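PDB 3O2E: BolA-like protein from Babesia bovis, which is of unknown function but may take part in binding a [2Fe-2S] cluster. Local coordinates for residues L69-S77 with F89-E98. Sequence-based numbering, arbitrary orientation.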
# COMPACT_ATOMS: atom_id res chain seq x y z
N LEU A 69 -11.24 6.37 -4.18
CA LEU A 69 -11.60 4.97 -4.48
C LEU A 69 -10.76 4.42 -5.64
O LEU A 69 -10.33 3.28 -5.59
CB LEU A 69 -13.08 4.77 -4.78
CG LEU A 69 -13.61 3.33 -4.54
CD1 LEU A 69 -13.32 2.78 -3.15
CD2 LEU A 69 -15.09 3.31 -4.78
N ASP A 70 -10.51 5.24 -6.65
CA ASP A 70 -9.66 4.80 -7.75
C ASP A 70 -8.18 4.61 -7.34
O ASP A 70 -7.46 3.74 -7.89
CB ASP A 70 -9.80 5.75 -8.92
CG ASP A 70 -10.98 5.40 -9.82
OD1 ASP A 70 -11.44 4.24 -9.77
OD2 ASP A 70 -11.40 6.28 -10.60
N ARG A 71 -7.72 5.40 -6.37
CA ARG A 71 -6.39 5.17 -5.75
C ARG A 71 -6.32 3.83 -5.02
O ARG A 71 -5.38 3.05 -5.19
CB ARG A 71 -6.09 6.31 -4.78
CG ARG A 71 -5.93 7.65 -5.48
CD ARG A 71 -5.64 8.77 -4.49
NE ARG A 71 -5.72 10.04 -5.19
CZ ARG A 71 -5.17 11.16 -4.77
NH1 ARG A 71 -4.48 11.18 -3.65
NH2 ARG A 71 -5.26 12.26 -5.51
N GLN A 72 -7.33 3.54 -4.20
CA GLN A 72 -7.41 2.28 -3.49
C GLN A 72 -7.42 1.10 -4.42
O GLN A 72 -6.70 0.13 -4.22
CB GLN A 72 -8.62 2.23 -2.59
CG GLN A 72 -8.53 3.19 -1.43
CD GLN A 72 -9.79 3.14 -0.58
OE1 GLN A 72 -10.31 2.06 -0.26
NE2 GLN A 72 -10.31 4.30 -0.23
N ARG A 73 -8.20 1.21 -5.49
CA ARG A 73 -8.15 0.19 -6.52
C ARG A 73 -6.77 -0.09 -7.09
O ARG A 73 -6.37 -1.24 -7.30
CB ARG A 73 -9.13 0.54 -7.61
CG ARG A 73 -10.52 0.40 -7.13
CD ARG A 73 -11.48 1.14 -7.98
NE ARG A 73 -12.81 0.66 -7.75
CZ ARG A 73 -13.92 1.30 -8.05
NH1 ARG A 73 -13.89 2.51 -8.58
NH2 ARG A 73 -15.08 0.72 -7.80
N LEU A 74 -6.03 0.98 -7.36
CA LEU A 74 -4.71 0.83 -7.91
C LEU A 74 -3.77 0.10 -6.93
O LEU A 74 -2.97 -0.71 -7.33
CB LEU A 74 -4.17 2.22 -8.25
CG LEU A 74 -2.97 2.39 -9.15
CD1 LEU A 74 -3.20 1.81 -10.51
CD2 LEU A 74 -2.67 3.88 -9.24
N VAL A 75 -3.83 0.45 -5.67
CA VAL A 75 -3.01 -0.23 -4.65
C VAL A 75 -3.38 -1.68 -4.50
O VAL A 75 -2.50 -2.54 -4.47
CB VAL A 75 -3.09 0.52 -3.33
CG1 VAL A 75 -2.29 -0.21 -2.24
CG2 VAL A 75 -2.58 1.94 -3.57
N ASN A 76 -4.67 -1.97 -4.48
CA ASN A 76 -5.12 -3.36 -4.36
C ASN A 76 -4.74 -4.16 -5.58
O ASN A 76 -4.37 -5.30 -5.47
CB ASN A 76 -6.60 -3.42 -4.20
CG ASN A 76 -7.06 -2.87 -2.90
OD1 ASN A 76 -6.34 -2.88 -1.90
ND2 ASN A 76 -8.28 -2.41 -2.89
N SER A 77 -4.75 -3.54 -6.75
CA SER A 77 -4.30 -4.23 -7.94
C SER A 77 -2.79 -4.60 -7.92
O SER A 77 -2.41 -5.58 -8.52
CB SER A 77 -4.71 -3.48 -9.20
OG SER A 77 -3.61 -2.76 -9.68
N PHE A 89 -5.94 -4.93 5.10
CA PHE A 89 -5.05 -4.00 4.47
C PHE A 89 -5.72 -2.65 4.44
O PHE A 89 -6.86 -2.51 3.96
CB PHE A 89 -4.67 -4.48 3.08
CG PHE A 89 -3.55 -3.68 2.46
CD1 PHE A 89 -2.24 -4.05 2.64
CD2 PHE A 89 -3.83 -2.54 1.70
CE1 PHE A 89 -1.19 -3.30 2.07
CE2 PHE A 89 -2.80 -1.81 1.12
CZ PHE A 89 -1.46 -2.19 1.34
N THR A 90 -5.06 -1.67 5.04
CA THR A 90 -5.51 -0.31 5.05
C THR A 90 -4.41 0.57 4.43
O THR A 90 -3.23 0.19 4.35
CB THR A 90 -5.84 0.21 6.44
OG1 THR A 90 -4.65 0.25 7.23
CG2 THR A 90 -6.89 -0.66 7.14
N MET A 91 -4.81 1.76 3.99
CA MET A 91 -3.91 2.64 3.25
C MET A 91 -4.33 4.11 3.30
O MET A 91 -5.50 4.45 3.58
CB MET A 91 -3.79 2.16 1.80
CG MET A 91 -4.99 2.50 0.94
SD MET A 91 -4.97 1.78 -0.67
CE MET A 91 -5.63 0.18 -0.29
N LYS A 92 -3.33 4.97 3.09
CA LYS A 92 -3.54 6.39 2.85
C LYS A 92 -2.72 6.72 1.60
O LYS A 92 -1.54 6.38 1.53
CB LYS A 92 -3.05 7.20 4.06
N CYS A 93 -3.39 7.26 0.57
CA CYS A 93 -2.81 7.44 -0.77
C CYS A 93 -2.75 8.97 -1.09
O CYS A 93 -3.76 9.63 -1.22
CB CYS A 93 -3.65 6.75 -1.85
SG CYS A 93 -3.96 5.01 -1.64
N LEU A 94 -1.57 9.50 -1.23
CA LEU A 94 -1.39 10.90 -1.57
C LEU A 94 -0.55 11.02 -2.82
O LEU A 94 0.35 10.21 -3.07
CB LEU A 94 -0.65 11.61 -0.43
CG LEU A 94 -1.31 11.82 0.95
CD1 LEU A 94 -1.29 10.53 1.68
CD2 LEU A 94 -0.54 12.87 1.76
N THR A 95 -0.79 12.08 -3.57
CA THR A 95 0.14 12.47 -4.59
C THR A 95 1.30 13.22 -3.92
O THR A 95 1.16 13.73 -2.79
CB THR A 95 -0.53 13.39 -5.64
OG1 THR A 95 -0.87 14.64 -5.03
CG2 THR A 95 -1.77 12.75 -6.25
N PRO A 96 2.45 13.30 -4.61
CA PRO A 96 3.56 14.03 -4.00
C PRO A 96 3.21 15.50 -3.78
O PRO A 96 3.69 16.06 -2.81
CB PRO A 96 4.72 13.85 -4.98
CG PRO A 96 4.21 13.17 -6.14
CD PRO A 96 2.81 12.68 -5.89
N GLY A 97 2.33 16.06 -4.63
CA GLY A 97 1.77 17.38 -4.43
C GLY A 97 0.93 17.60 -3.18
O GLY A 97 1.05 18.63 -2.49
N GLU A 98 0.04 16.64 -2.90
CA GLU A 98 -0.76 16.66 -1.70
C GLU A 98 0.10 16.45 -0.47
O GLU A 98 -0.15 17.05 0.56
CB GLU A 98 -1.82 15.58 -1.78
CG GLU A 98 -2.91 15.83 -2.83
CD GLU A 98 -3.62 14.57 -3.25
OE1 GLU A 98 -3.35 13.52 -2.64
OE2 GLU A 98 -4.42 14.61 -4.23
O HOH W 1 -7.76 -3.14 0.82
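The guanidinium of Arg-71 meets the carboxylate of Glu-98 edge to edge, the two planes only 10° apart, and Cys-93 O also lies in the guanidinium plane, beside NH1. The grip is end-on: NH1 of Arg-71 gives a nearly straight bond to OE1 of Glu-98 (2.8 Å, 176°), NH2 gives one to OE2, and both oxygens answer with their syn lone pairs. Arg-71 NH1 also donates to Cys-93 O at 3.0 Å, from above the carbonyl plane. With the chain extended from CG to NE, the arginine can reach past the strand end to helix 96-101; with NE bonded to Lys-66 O and NH1 and NH2 both bonded to Glu-98, the group's rotation is constrained. Glu-98 OE1 in turn accepts from Thr-95 N, while Glu-98 N donates to Thr-95 OG1 (3.1 Å): a capping box whose carboxylate also serves the salt bridge.

The Phe-89 ring has Met-91 CE at its edge and Val-75 CG1 3.8 Å from CE2, obliquely placed. Val-75 and Met-91 meet tip to tip, Val-75 CB lying 3.5 Å from Met-91 SD, and the bend at chi3 turns the Met-91 methyl toward Asn-76 OD1. Cys-93 SG touches Val-75 CG2 at 3.9 Å. Leu-32 and Leu-36 of helix 25-36 also pack on Val-75. The axes of 69-77 and 89-94 make 117° between their N-to-C directions, joining the last two elements of the beta-alpha-beta unit 52-59, 68-78, 86-94 within the BolA fold.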